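PDB 2YYS: proline iminopeptidase-related protein from Thermus thermophilus, which is of unknown function but belongs to the peptidase S33 family of alpha/beta hydrolases and may therefore act as a peptidase. Local coordinates for residues 127-132 with 209-214; 58-63 with 79-84; 39-44 with 179-184; 136-141 with 152-157. One frame throughout, in Å; residues are numbered along the deposited sequence.

Contact 1 of 4, residues 127-132 with 209-214; sequences PWVNFP and DYTPYL
N130 and D209 both hold CG anti to the backbone N (chi1 -172° and -180°), which lays the amide of one over the carboxylate of the other. The two planes are 18° apart and stacked, with N130 CG 3.2 Å from D209 OD1; no bond joins the groups, and each is fixed by other partners. N130, at the N-cap of helix 131-141, gives OD1 to W133 N and ND2 to the Y235 hydroxyl. D209 OD1 accepts from T211 N, which approaches from above the carboxylate plane at 3.1 Å, closing an Asx turn, and from T211 OG1 on its syn side. An alanine in place of D209 would probably undo this turn, leaving T211 N without its acceptor and one side of the N130 amide uncovered. The backbones form a single beta bridge between N130 and D209, flanked by Y210 N donating to V129 O at 2.9 Å, and V129 CB lies 4.1 Å from Y210 CB. T211 OG1 also bonds to Y235 OH. Around this junction, helix 105-115 packs on Y210, whose hydroxyl reaches E111, while helix 236-243 covers V129 and T211, and helix 131-141 leads away from N130.

Contact 2 of 4, residues 58-63 with 79-84; sequences FDQRGS and DALVED
The chain reverses in a type II beta turn from Q60 to S63, closed by S63 N to Q60 O with G62 taking the positive phi of its third position, and brings Q60 CA within 7.0 Å of L81 CA on helix 78-91. R61 starts with CG between its backbone N and carbonyl carbon (chi1 60°) and bends again at chi3, so that the guanidinium presents its NE side to D84. The grip is side-on and two-pronged: NE donates to D84 OD2 at 2.8 Å and NH1 to D84 OD1 at 3.0 Å, the first bond nearly straight at 168°. Both oxygens are met on their syn sides, with the planes 30° apart. A80 CB sits over the centre of one guanidinium face, 3.6 Å above it. The turn follows strand 54-58 of the alpha/beta hydrolase sheet and carries the start of the DQRGxGRS sequence found in proline iminopeptidases; Q60 NE2 bonds to the carbonyl of H32, which opens the HGGPG sequence that in such enzymes probably helps form the oxyanion hole. R61 NH2 is taken by E12 and by L75 O. A leucine in place of R61 would probably leave the buried D84 carboxylate without its counter-charge and cost E12 its salt bridge. L81 packs beside the aliphatic part of R61, CD2 lying 3.7 Å from R61 CG, while its CD1 lies against Q60 OE1. A water accepts from R61 N and donates to D84 OD2, giving that oxygen a second donor.

Contact 3 of 4, residues 39-44 with 179-184; sequences AYVLRE and MAYEWL
Y40 and V41, on the short helix 40-46 of the alpha/beta hydrolase core, meet Y181 and L184 on helix 175-187, which belongs to the helical insertion between strands 119-125 and 221-226, where this fold commonly carries its cap. The short segments cross at 115° and their axes stay 10.9 Å apart, so side chains from both helices share the gap. L184 does most of this: with CG anti to its backbone N (chi1 -176°), it sends its two methyl branches to different partners. CD1 lies 3.9 Å from Y40 CE2, and CD2 is 4.2 Å from V41 CG2 and equally close to E44 CB. Y40 crosses L184 obliquely and brings CE2 to 3.5 Å from the L184 carbonyl O; E44 CG, one turn on, rests over one face of the Y40 ring, toward its rim. V41 uses both methyls on the CE1 side of the Y181 ring, CG2 at 3.8 Å from CE1. Y181 in turn meets the Y256 ring, and V41 also touches Y256, so an aromatic pair backs this end of the contact. A water bridges Y40 OH and L184 O, 2.7 Å from each. The contact therefore joins core and cap by apolar surfaces with one water-mediated polar link, consistent with a seam that relies on shape more than on direct bonds or charge.

Contact 4 of 4, residues 136-141 with 152-157; sequences ARLAEA and ENLKEA
Helices 131-141 and 150-160 pack side by side in the helical insertion that follows strand 119-125, a buried helix-helix contact lined largely by alanine and leucine. The short segments run in nearly the same direction, 27° apart, with axes 8.2 Å from each other, and the connection between them must therefore travel back along the pair. The close spacing comes from small residues facing one another: A139 CA and A157 CA are 4.8 Å apart, and A157 CB rests 4.0 Å from both A139 CA and L138 O. N153 adds the flank of its side chain, with CB 4.1 Å from A139 CB. Toward one side L138 and L154 lie alongside each other, CD1 to CD1 at 3.8 Å; L154 points its CB away from the other helix, and CG anti to its backbone N (chi1 -173°) helps turn the branch back. W206 touches both leucines, while L166, F167 and L170 of helix 163-171 cover L138. Charge is kept off the interface: R137 grips E140 side-on within helix 131-141 and meets the W133 ring in a cation-pi contact. Cohesion between these helices thus rests on close apolar fit, with the ion pairs formed along each helix and none across.

Contact 2 lies buried in the core and contact 1 is partly buried, whereas contact 3 is a surface seam between core and cap. Contact 4 is also buried, although its centre lies about 22 Å from that of the chain, where neighbouring helices and W206 cover it. Contacts 1 and 4 share helix 131-141: the first meets its start with a stacked amide and carboxylate and a backbone bridge, the second its later turns with alanine and leucine. Contacts 2 and 3 touch, since D59 OD1 probably accepts from A39 N just before helix 40-46. Direct charge pairing across segments is confined to contact 2; contacts 3 and 4 are chiefly apolar, the former with a bridging water.

Contact 1 of 4, residues 127-132 with 209-214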
loop_
_atom_site.group_PDB
_atom_site.type_symbol
_atom_site.label_atom_id
_atom_site.label_comp_id
_atom_site.label_asym_id
_atom_site.label_seq_id
_atom_site.Cartn_x
_atom_site.Cartn_y
_atom_site.Cartn_z
ATOM N N PRO A 127 -5.497 -2.759 3.258
ATOM C CA PRO A 127 -5.183 -1.461 3.860
ATOM C C PRO A 127 -4.707 -1.595 5.304
ATOM O O PRO A 127 -5.228 -2.432 6.060
ATOM C CB PRO A 127 -6.518 -0.723 3.798
ATOM C CG PRO A 127 -7.544 -1.851 3.850
ATOM C CD PRO A 127 -6.935 -2.912 2.978
ATOM N N TRP A 128 -3.696 -0.799 5.647
ATOM C CA TRP A 128 -3.258 -0.579 7.025
ATOM C C TRP A 128 -3.624 0.859 7.386
ATOM O O TRP A 128 -3.157 1.803 6.741
ATOM C CB TRP A 128 -1.734 -0.725 7.189
ATOM C CG TRP A 128 -1.155 -2.091 6.955
ATOM C CD1 TRP A 128 -1.813 -3.208 6.530
ATOM C CD2 TRP A 128 0.214 -2.484 7.140
ATOM N NE1 TRP A 128 -0.939 -4.259 6.427
ATOM C CE2 TRP A 128 0.311 -3.844 6.794
ATOM C CE3 TRP A 128 1.371 -1.817 7.555
ATOM C CZ2 TRP A 128 1.508 -4.549 6.855
ATOM C CZ3 TRP A 128 2.562 -2.517 7.616
ATOM C CH2 TRP A 128 2.621 -3.871 7.269
ATOM N N VAL A 129 -4.453 1.028 8.410
ATOM C CA VAL A 129 -4.788 2.360 8.888
ATOM C C VAL A 129 -4.624 2.547 10.394
ATOM O O VAL A 129 -4.480 3.667 10.855
ATOM C CB VAL A 129 -6.227 2.747 8.511
ATOM C CG1 VAL A 129 -6.423 2.716 6.996
ATOM C CG2 VAL A 129 -7.230 1.846 9.188
ATOM N N ASN A 130 -4.685 1.458 11.151
ATOM C CA ASN A 130 -4.648 1.499 12.600
ATOM C C ASN A 130 -3.425 0.734 13.075
ATOM O O ASN A 130 -3.447 -0.487 13.174
ATOM C CB ASN A 130 -5.935 0.903 13.198
ATOM C CG ASN A 130 -6.018 1.102 14.712
ATOM O OD1 ASN A 130 -5.004 1.295 15.367
ATOM N ND2 ASN A 130 -7.231 1.056 15.265
ATOM N N PHE A 131 -2.352 1.464 13.358
ATOM C CA PHE A 131 -1.102 0.850 13.777
ATOM C C PHE A 131 -1.123 0.308 15.207
ATOM O O PHE A 131 -0.548 -0.748 15.446
ATOM C CB PHE A 131 0.082 1.788 13.528
ATOM C CG PHE A 131 0.535 1.783 12.100
ATOM C CD1 PHE A 131 1.555 0.932 11.684
ATOM C CD2 PHE A 131 -0.091 2.581 11.158
ATOM C CE1 PHE A 131 1.960 0.897 10.356
ATOM C CE2 PHE A 131 0.307 2.546 9.824
ATOM C CZ PHE A 131 1.337 1.701 9.428
ATOM N N PRO A 132 -1.746 0.997 16.166
ATOM C CA PRO A 132 -1.967 0.368 17.473
ATOM C C PRO A 132 -2.648 -0.990 17.372
ATOM O O PRO A 132 -2.277 -1.881 18.102
ATOM C CB PRO A 132 -2.848 1.380 18.217
ATOM C CG PRO A 132 -2.399 2.702 17.654
ATOM C CD PRO A 132 -2.184 2.400 16.162
ATOM N N ASP A 209 -3.280 6.044 14.508
ATOM C CA ASP A 209 -4.564 5.465 14.168
ATOM C C ASP A 209 -5.326 6.432 13.274
ATOM O O ASP A 209 -5.934 7.381 13.747
ATOM C CB ASP A 209 -5.370 5.162 15.430
ATOM C CG ASP A 209 -6.718 4.553 15.126
ATOM O OD1 ASP A 209 -6.916 4.065 13.992
ATOM O OD2 ASP A 209 -7.639 4.513 15.966
ATOM N N TYR A 210 -5.295 6.164 11.972
ATOM C CA TYR A 210 -5.982 6.972 10.973
ATOM C C TYR A 210 -7.515 6.796 10.969
ATOM O O TYR A 210 -8.233 7.543 10.288
ATOM C CB TYR A 210 -5.405 6.645 9.578
ATOM C CG TYR A 210 -5.797 7.622 8.506
ATOM C CD1 TYR A 210 -5.262 8.905 8.484
ATOM C CD2 TYR A 210 -6.730 7.284 7.533
ATOM C CE1 TYR A 210 -5.629 9.827 7.504
ATOM C CE2 TYR A 210 -7.112 8.195 6.559
ATOM C CZ TYR A 210 -6.551 9.465 6.546
ATOM O OH TYR A 210 -6.921 10.373 5.581
ATOM N N THR A 211 -8.017 5.808 11.713
ATOM C CA THR A 211 -9.450 5.487 11.726
ATOM C C THR A 211 -10.412 6.680 11.810
ATOM O O THR A 211 -11.376 6.723 11.040
ATOM C CB THR A 211 -9.785 4.518 12.867
ATOM O OG1 THR A 211 -8.979 3.341 12.770
ATOM C CG2 THR A 211 -11.213 4.008 12.749
ATOM N N PRO A 212 -10.206 7.623 12.730
ATOM C CA PRO A 212 -11.179 8.723 12.900
ATOM C C PRO A 212 -11.315 9.632 11.677
ATOM O O PRO A 212 -12.314 10.322 11.548
ATOM C CB PRO A 212 -10.633 9.524 14.099
ATOM C CG PRO A 212 -9.625 8.653 14.751
ATOM C CD PRO A 212 -9.075 7.754 13.667
ATOM N N TYR A 213 -10.324 9.617 10.792
ATOM C CA TYR A 213 -10.325 10.465 9.607
ATOM C C TYR A 213 -11.065 9.815 8.441
ATOM O O TYR A 213 -11.311 10.459 7.424
ATOM C CB TYR A 213 -8.882 10.867 9.256
ATOM C CG TYR A 213 -8.158 11.430 10.476
ATOM C CD1 TYR A 213 -8.573 12.627 11.066
ATOM C CD2 TYR A 213 -7.098 10.743 11.074
ATOM C CE1 TYR A 213 -7.930 13.143 12.213
ATOM C CE2 TYR A 213 -6.448 11.250 12.220
ATOM C CZ TYR A 213 -6.875 12.453 12.782
ATOM O OH TYR A 213 -6.255 12.966 13.911
ATOM N N LEU A 214 -11.463 8.555 8.611
ATOM C CA LEU A 214 -12.272 7.851 7.615
ATOM C C LEU A 214 -13.748 8.280 7.670
ATOM O O LEU A 214 -14.435 8.051 8.665
ATOM C CB LEU A 214 -12.203 6.346 7.843
ATOM C CG LEU A 214 -10.824 5.699 7.903
ATOM C CD1 LEU A 214 -10.989 4.246 8.356
ATOM C CD2 LEU A 214 -10.124 5.796 6.554
#

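Contact 2 of 4, residues 58-63 with 79-84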
loop_
_atom_site.group_PDB
_atom_site.type_symbol
_atom_site.label_atom_id
_atom_site.label_comp_id
_atom_site.label_asym_id
_atom_site.label_seq_id
_atom_site.Cartn_x
_atom_site.Cartn_y
_atom_site.Cartn_z
ATOM N N PHE A 58 5.920 3.561 -8.693
ATOM C CA PHE A 58 7.083 4.254 -8.180
ATOM C C PHE A 58 7.449 3.812 -6.787
ATOM O O PHE A 58 6.608 3.304 -6.031
ATOM C CB PHE A 58 6.918 5.780 -8.278
ATOM C CG PHE A 58 5.916 6.371 -7.325
ATOM C CD1 PHE A 58 6.338 7.038 -6.190
ATOM C CD2 PHE A 58 4.557 6.341 -7.611
ATOM C CE1 PHE A 58 5.428 7.610 -5.325
ATOM C CE2 PHE A 58 3.630 6.918 -6.743
ATOM C CZ PHE A 58 4.060 7.553 -5.604
ATOM N N ASP A 59 8.730 3.971 -6.474
ATOM C CA ASP A 59 9.215 3.761 -5.140
ATOM C C ASP A 59 9.239 5.122 -4.459
ATOM O O ASP A 59 9.723 6.104 -5.020
ATOM C CB ASP A 59 10.615 3.155 -5.144
ATOM C CG ASP A 59 10.646 1.736 -5.643
ATOM O OD1 ASP A 59 9.588 1.196 -6.049
ATOM O OD2 ASP A 59 11.711 1.079 -5.668
ATOM N N GLN A 60 8.748 5.154 -3.233
ATOM C CA GLN A 60 8.591 6.372 -2.473
ATOM C C GLN A 60 9.955 6.924 -2.068
ATOM O O GLN A 60 11.001 6.269 -2.232
ATOM C CB GLN A 60 7.676 6.132 -1.266
ATOM C CG GLN A 60 6.193 5.988 -1.666
ATOM C CD GLN A 60 5.398 5.046 -0.765
ATOM O OE1 GLN A 60 5.655 4.973 0.434
ATOM N NE2 GLN A 60 4.437 4.323 -1.344
ATOM N N ARG A 61 9.926 8.155 -1.586
ATOM C CA ARG A 61 11.131 8.915 -1.331
ATOM C C ARG A 61 12.061 8.118 -0.426
ATOM O O ARG A 61 11.628 7.541 0.572
ATOM C CB ARG A 61 10.796 10.278 -0.727
ATOM C CG ARG A 61 10.053 10.225 0.607
ATOM C CD ARG A 61 10.088 11.523 1.369
ATOM N NE ARG A 61 9.713 12.646 0.519
ATOM C CZ ARG A 61 9.953 13.930 0.786
ATOM N NH1 ARG A 61 9.555 14.869 -0.068
ATOM N NH2 ARG A 61 10.567 14.288 1.907
ATOM N N GLY A 62 13.321 8.027 -0.838
ATOM C CA GLY A 62 14.345 7.338 -0.078
ATOM C C GLY A 62 14.221 5.832 -0.007
ATOM O O GLY A 62 15.081 5.170 0.568
ATOM N N SER A 63 13.178 5.281 -0.611
ATOM C CA SER A 63 12.826 3.882 -0.424
ATOM C C SER A 63 13.141 3.043 -1.651
ATOM O O SER A 63 13.011 3.512 -2.787
ATOM C CB SER A 63 11.333 3.745 -0.095
ATOM O OG SER A 63 10.924 4.709 0.862
ATOM N N ASP A 79 2.508 13.431 5.077
ATOM C CA ASP A 79 2.326 14.625 4.249
ATOM C C ASP A 79 3.297 14.654 3.070
ATOM O O ASP A 79 2.911 14.969 1.961
ATOM C CB ASP A 79 2.504 15.912 5.083
ATOM C CG ASP A 79 1.334 16.176 6.052
ATOM O OD1 ASP A 79 0.287 15.493 5.985
ATOM O OD2 ASP A 79 1.386 17.068 6.923
ATOM N N ALA A 80 4.560 14.356 3.324
ATOM C CA ALA A 80 5.573 14.361 2.271
ATOM C C ALA A 80 5.279 13.299 1.210
ATOM O O ALA A 80 5.430 13.561 0.021
ATOM C CB ALA A 80 6.956 14.146 2.862
ATOM N N LEU A 81 4.842 12.113 1.637
ATOM C CA LEU A 81 4.489 11.043 0.702
ATOM C C LEU A 81 3.283 11.422 -0.156
ATOM O O LEU A 81 3.216 11.096 -1.333
ATOM C CB LEU A 81 4.204 9.736 1.455
ATOM C CG LEU A 81 5.352 9.105 2.257
ATOM C CD1 LEU A 81 4.994 7.695 2.750
ATOM C CD2 LEU A 81 6.642 9.048 1.471
ATOM N N VAL A 82 2.333 12.115 0.453
ATOM C CA VAL A 82 1.147 12.574 -0.235
ATOM C C VAL A 82 1.514 13.620 -1.274
ATOM O O VAL A 82 1.124 13.525 -2.436
ATOM C CB VAL A 82 0.143 13.139 0.785
ATOM C CG1 VAL A 82 -0.965 13.940 0.116
ATOM C CG2 VAL A 82 -0.445 11.994 1.606
ATOM N N GLU A 83 2.305 14.593 -0.855
ATOM C CA GLU A 83 2.671 15.718 -1.711
ATOM C C GLU A 83 3.557 15.259 -2.873
ATOM O O GLU A 83 3.398 15.721 -4.006
ATOM C CB GLU A 83 3.337 16.807 -0.857
ATOM C CG GLU A 83 2.306 17.560 -0.002
ATOM C CD GLU A 83 2.840 18.098 1.324
ATOM O OE1 GLU A 83 2.022 18.305 2.259
ATOM O OE2 GLU A 83 4.068 18.308 1.446
ATOM N N ASP A 84 4.452 14.307 -2.590
ATOM C CA ASP A 84 5.273 13.683 -3.615
ATOM C C ASP A 84 4.417 13.087 -4.717
ATOM O O ASP A 84 4.770 13.153 -5.875
ATOM C CB ASP A 84 6.096 12.539 -3.022
ATOM C CG ASP A 84 7.341 13.008 -2.316
ATOM O OD1 ASP A 84 7.656 14.223 -2.342
ATOM O OD2 ASP A 84 8.072 12.194 -1.719
HETATM O O HOH W 1 7.359 9.487 -2.061
#

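Contact 3 of 4, residues 39-44 with 179-184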
loop_
_atom_site.group_PDB
_atom_site.type_symbol
_atom_site.label_atom_id
_atom_site.label_comp_id
_atom_site.label_asym_id
_atom_site.label_seq_id
_atom_site.Cartn_x
_atom_site.Cartn_y
_atom_site.Cartn_z
ATOM N N ALA A 39 7.810 -1.027 -5.152
ATOM C CA ALA A 39 6.717 -1.407 -6.031
ATOM C C ALA A 39 6.999 -2.617 -6.922
ATOM O O ALA A 39 6.234 -2.891 -7.831
ATOM C CB ALA A 39 6.323 -0.213 -6.910
ATOM N N TYR A 40 8.077 -3.346 -6.675
ATOM C CA TYR A 40 8.456 -4.434 -7.581
ATOM C C TYR A 40 7.451 -5.598 -7.567
ATOM O O TYR A 40 6.912 -5.982 -8.606
ATOM C CB TYR A 40 9.873 -4.942 -7.278
ATOM C CG TYR A 40 10.285 -6.072 -8.193
ATOM C CD1 TYR A 40 10.857 -5.818 -9.440
ATOM C CD2 TYR A 40 10.051 -7.396 -7.831
ATOM C CE1 TYR A 40 11.223 -6.859 -10.289
ATOM C CE2 TYR A 40 10.415 -8.449 -8.665
ATOM C CZ TYR A 40 10.990 -8.177 -9.892
ATOM O OH TYR A 40 11.338 -9.224 -10.709
ATOM N N VAL A 41 7.195 -6.156 -6.393
ATOM C CA VAL A 41 6.289 -7.302 -6.271
ATOM C C VAL A 41 4.866 -6.899 -6.657
ATOM O O VAL A 41 4.125 -7.637 -7.327
ATOM C CB VAL A 41 6.332 -7.889 -4.848
ATOM C CG1 VAL A 41 5.120 -8.774 -4.557
ATOM C CG2 VAL A 41 7.609 -8.687 -4.673
ATOM N N LEU A 42 4.512 -5.695 -6.238
ATOM C CA LEU A 42 3.192 -5.148 -6.499
ATOM C C LEU A 42 2.937 -5.036 -7.995
ATOM O O LEU A 42 1.890 -5.464 -8.487
ATOM C CB LEU A 42 3.069 -3.803 -5.800
ATOM C CG LEU A 42 1.693 -3.206 -5.627
ATOM C CD1 LEU A 42 0.702 -4.181 -5.024
ATOM C CD2 LEU A 42 1.834 -1.953 -4.742
ATOM N N ARG A 43 3.910 -4.531 -8.746
ATOM C CA ARG A 43 3.760 -4.473 -10.197
ATOM C C ARG A 43 3.588 -5.865 -10.818
ATOM O O ARG A 43 2.740 -6.057 -11.694
ATOM C CB ARG A 43 4.948 -3.778 -10.858
ATOM C CG ARG A 43 4.949 -3.978 -12.361
ATOM C CD ARG A 43 5.910 -3.113 -13.141
ATOM N NE ARG A 43 5.819 -3.431 -14.572
ATOM C CZ ARG A 43 6.566 -2.889 -15.518
ATOM N NH1 ARG A 43 7.467 -1.969 -15.213
ATOM N NH2 ARG A 43 6.405 -3.259 -16.782
ATOM N N GLU A 44 4.403 -6.828 -10.389
ATOM C CA GLU A 44 4.328 -8.176 -10.937
ATOM C C GLU A 44 2.946 -8.792 -10.697
ATOM O O GLU A 44 2.456 -9.547 -11.520
ATOM C CB GLU A 44 5.432 -9.076 -10.358
ATOM C CG GLU A 44 6.862 -8.624 -10.656
ATOM C CD GLU A 44 7.235 -8.653 -12.140
ATOM O OE1 GLU A 44 6.738 -9.523 -12.882
ATOM O OE2 GLU A 44 8.038 -7.793 -12.570
ATOM N N MET A 179 7.188 -18.535 0.129
ATOM C CA MET A 179 8.384 -18.877 -0.654
ATOM C C MET A 179 8.308 -18.289 -2.057
ATOM O O MET A 179 9.313 -17.832 -2.601
ATOM C CB MET A 179 8.583 -20.399 -0.719
ATOM C CG MET A 179 9.498 -20.917 0.400
ATOM S SD MET A 179 9.196 -22.673 0.752
ATOM C CE MET A 179 10.684 -23.456 0.006
ATOM N N ALA A 180 7.117 -18.266 -2.626
ATOM C CA ALA A 180 6.912 -17.586 -3.898
ATOM C C ALA A 180 7.210 -16.076 -3.772
ATOM O O ALA A 180 7.850 -15.479 -4.656
ATOM C CB ALA A 180 5.511 -17.822 -4.411
ATOM N N TYR A 181 6.790 -15.479 -2.656
ATOM C CA TYR A 181 7.038 -14.065 -2.431
ATOM C C TYR A 181 8.541 -13.814 -2.286
ATOM O O TYR A 181 9.090 -12.910 -2.911
ATOM C CB TYR A 181 6.286 -13.529 -1.216
ATOM C CG TYR A 181 6.790 -12.180 -0.839
ATOM C CD1 TYR A 181 6.302 -11.047 -1.476
ATOM C CD2 TYR A 181 7.806 -12.028 0.110
ATOM C CE1 TYR A 181 6.778 -9.807 -1.170
ATOM C CE2 TYR A 181 8.303 -10.772 0.419
ATOM C CZ TYR A 181 7.778 -9.665 -0.234
ATOM O OH TYR A 181 8.238 -8.404 0.039
ATOM N N GLU A 182 9.199 -14.620 -1.466
ATOM C CA GLU A 182 10.597 -14.380 -1.137
ATOM C C GLU A 182 11.494 -14.561 -2.362
ATOM O O GLU A 182 12.414 -13.779 -2.578
ATOM C CB GLU A 182 11.038 -15.270 0.016
ATOM C CG GLU A 182 10.476 -14.815 1.355
ATOM C CD GLU A 182 10.962 -15.656 2.526
ATOM O OE1 GLU A 182 12.003 -16.343 2.388
ATOM O OE2 GLU A 182 10.308 -15.618 3.591
ATOM N N TRP A 183 11.180 -15.549 -3.192
ATOM C CA TRP A 183 11.954 -15.801 -4.393
ATOM C C TRP A 183 11.815 -14.630 -5.372
ATOM O O TRP A 183 12.785 -14.194 -5.962
ATOM C CB TRP A 183 11.530 -17.110 -5.055
ATOM C CG TRP A 183 12.515 -17.574 -6.068
ATOM C CD1 TRP A 183 12.498 -17.321 -7.413
ATOM C CD2 TRP A 183 13.689 -18.360 -5.824
ATOM N NE1 TRP A 183 13.581 -17.913 -8.019
ATOM C CE2 TRP A 183 14.331 -18.554 -7.066
ATOM C CE3 TRP A 183 14.268 -18.921 -4.673
ATOM C CZ2 TRP A 183 15.523 -19.283 -7.196
ATOM C CZ3 TRP A 183 15.453 -19.647 -4.800
ATOM C CH2 TRP A 183 16.065 -19.821 -6.055
ATOM N N LEU A 184 10.603 -14.117 -5.508
ATOM C CA LEU A 184 10.330 -12.996 -6.391
ATOM C C LEU A 184 11.012 -11.725 -5.873
ATOM O O LEU A 184 11.683 -11.030 -6.631
ATOM C CB LEU A 184 8.816 -12.806 -6.518
ATOM C CG LEU A 184 8.275 -11.737 -7.460
ATOM C CD1 LEU A 184 8.734 -11.955 -8.904
ATOM C CD2 LEU A 184 6.750 -11.725 -7.374
HETATM O O HOH W 2 12.366 -11.241 -9.238
#

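Contact 4 of 4, residues 136-141 with 152-157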
loop_
_atom_site.group_PDB
_atom_site.type_symbol
_atom_site.label_atom_id
_atom_site.label_comp_id
_atom_site.label_asym_id
_atom_site.label_seq_id
_atom_site.Cartn_x
_atom_site.Cartn_y
_atom_site.Cartn_z
ATOM N N ALA A 136 -1.012 -4.625 18.521
ATOM C CA ALA A 136 -1.737 -5.599 19.322
ATOM C C ALA A 136 -1.710 -6.976 18.653
ATOM O O ALA A 136 -1.513 -7.971 19.328
ATOM C CB ALA A 136 -3.178 -5.142 19.552
ATOM N N ARG A 137 -1.872 -7.025 17.327
ATOM C CA ARG A 137 -1.859 -8.299 16.599
ATOM C C ARG A 137 -0.495 -8.979 16.606
ATOM O O ARG A 137 -0.422 -10.200 16.666
ATOM C CB ARG A 137 -2.328 -8.139 15.152
ATOM C CG ARG A 137 -3.693 -7.507 14.997
ATOM C CD ARG A 137 -4.861 -8.423 15.260
ATOM N NE ARG A 137 -5.064 -8.759 16.664
ATOM C CZ ARG A 137 -5.480 -7.919 17.609
ATOM N NH1 ARG A 137 -5.697 -6.636 17.337
ATOM N NH2 ARG A 137 -5.672 -8.370 18.847
ATOM N N LEU A 138 0.576 -8.195 16.517
ATOM C CA LEU A 138 1.934 -8.719 16.605
ATOM C C LEU A 138 2.186 -9.317 17.999
ATOM O O LEU A 138 2.722 -10.418 18.133
ATOM C CB LEU A 138 2.950 -7.611 16.304
ATOM C CG LEU A 138 2.990 -7.199 14.830
ATOM C CD1 LEU A 138 3.697 -5.883 14.656
ATOM C CD2 LEU A 138 3.675 -8.274 13.985
ATOM N N ALA A 139 1.769 -8.589 19.026
ATOM C CA ALA A 139 1.953 -9.030 20.399
ATOM C C ALA A 139 1.157 -10.316 20.629
ATOM O O ALA A 139 1.648 -11.255 21.234
ATOM C CB ALA A 139 1.507 -7.947 21.366
ATOM N N GLU A 140 -0.070 -10.329 20.124
ATOM C CA GLU A 140 -0.943 -11.504 20.146
ATOM C C GLU A 140 -0.317 -12.693 19.422
ATOM O O GLU A 140 -0.385 -13.813 19.903
ATOM C CB GLU A 140 -2.282 -11.135 19.503
ATOM C CG GLU A 140 -3.270 -12.264 19.280
ATOM C CD GLU A 140 -4.538 -11.751 18.650
ATOM O OE1 GLU A 140 -4.576 -11.674 17.396
ATOM O OE2 GLU A 140 -5.481 -11.397 19.404
ATOM N N ALA A 141 0.311 -12.443 18.280
ATOM C CA ALA A 141 0.951 -13.499 17.509
ATOM C C ALA A 141 2.142 -14.090 18.239
ATOM O O ALA A 141 2.497 -15.233 18.002
ATOM C CB ALA A 141 1.379 -12.984 16.137
ATOM N N GLU A 152 5.044 -0.266 23.149
ATOM C CA GLU A 152 5.404 -1.321 24.102
ATOM C C GLU A 152 4.964 -2.707 23.596
ATOM O O GLU A 152 5.642 -3.701 23.825
ATOM C CB GLU A 152 4.781 -1.044 25.488
ATOM C CG GLU A 152 5.758 -1.064 26.665
ATOM C CD GLU A 152 5.073 -1.321 28.015
ATOM O OE1 GLU A 152 3.950 -0.791 28.241
ATOM O OE2 GLU A 152 5.663 -2.054 28.853
ATOM N N ASN A 153 3.825 -2.779 22.915
ATOM C CA ASN A 153 3.393 -4.047 22.329
ATOM C C ASN A 153 4.400 -4.520 21.307
ATOM O O ASN A 153 4.773 -5.683 21.294
ATOM C CB ASN A 153 2.014 -3.921 21.684
ATOM C CG ASN A 153 0.905 -4.056 22.685
ATOM O OD1 ASN A 153 -0.153 -3.454 22.540
ATOM N ND2 ASN A 153 1.141 -4.848 23.717
ATOM N N LEU A 154 4.851 -3.598 20.465
ATOM C CA LEU A 154 5.845 -3.898 19.451
ATOM C C LEU A 154 7.157 -4.368 20.084
ATOM O O LEU A 154 7.701 -5.400 19.699
ATOM C CB LEU A 154 6.085 -2.658 18.599
ATOM C CG LEU A 154 6.986 -2.815 17.380
ATOM C CD1 LEU A 154 6.367 -3.731 16.321
ATOM C CD2 LEU A 154 7.261 -1.435 16.806
ATOM N N LYS A 155 7.646 -3.604 21.057
ATOM C CA LYS A 155 8.902 -3.902 21.737
ATOM C C LYS A 155 8.851 -5.269 22.423
ATOM O O LYS A 155 9.785 -6.046 22.321
ATOM C CB LYS A 155 9.237 -2.790 22.751
ATOM C CG LYS A 155 10.442 -3.086 23.670
ATOM C CD LYS A 155 10.943 -1.835 24.425
ATOM C CE LYS A 155 9.991 -1.409 25.556
ATOM N NZ LYS A 155 9.843 -2.426 26.643
ATOM N N GLU A 156 7.752 -5.560 23.110
ATOM C CA GLU A 156 7.602 -6.829 23.821
ATOM C C GLU A 156 7.461 -8.039 22.877
ATOM O O GLU A 156 7.938 -9.130 23.185
ATOM C CB GLU A 156 6.415 -6.758 24.793
ATOM C CG GLU A 156 6.625 -5.779 25.950
ATOM C CD GLU A 156 7.835 -6.124 26.803
ATOM O OE1 GLU A 156 7.903 -7.272 27.287
ATOM O OE2 GLU A 156 8.716 -5.252 26.981
ATOM N N ALA A 157 6.799 -7.835 21.742
ATOM C CA ALA A 157 6.694 -8.854 20.707
ATOM C C ALA A 157 8.074 -9.192 20.144
ATOM O O ALA A 157 8.391 -10.365 19.955
ATOM C CB ALA A 157 5.784 -8.393 19.595
#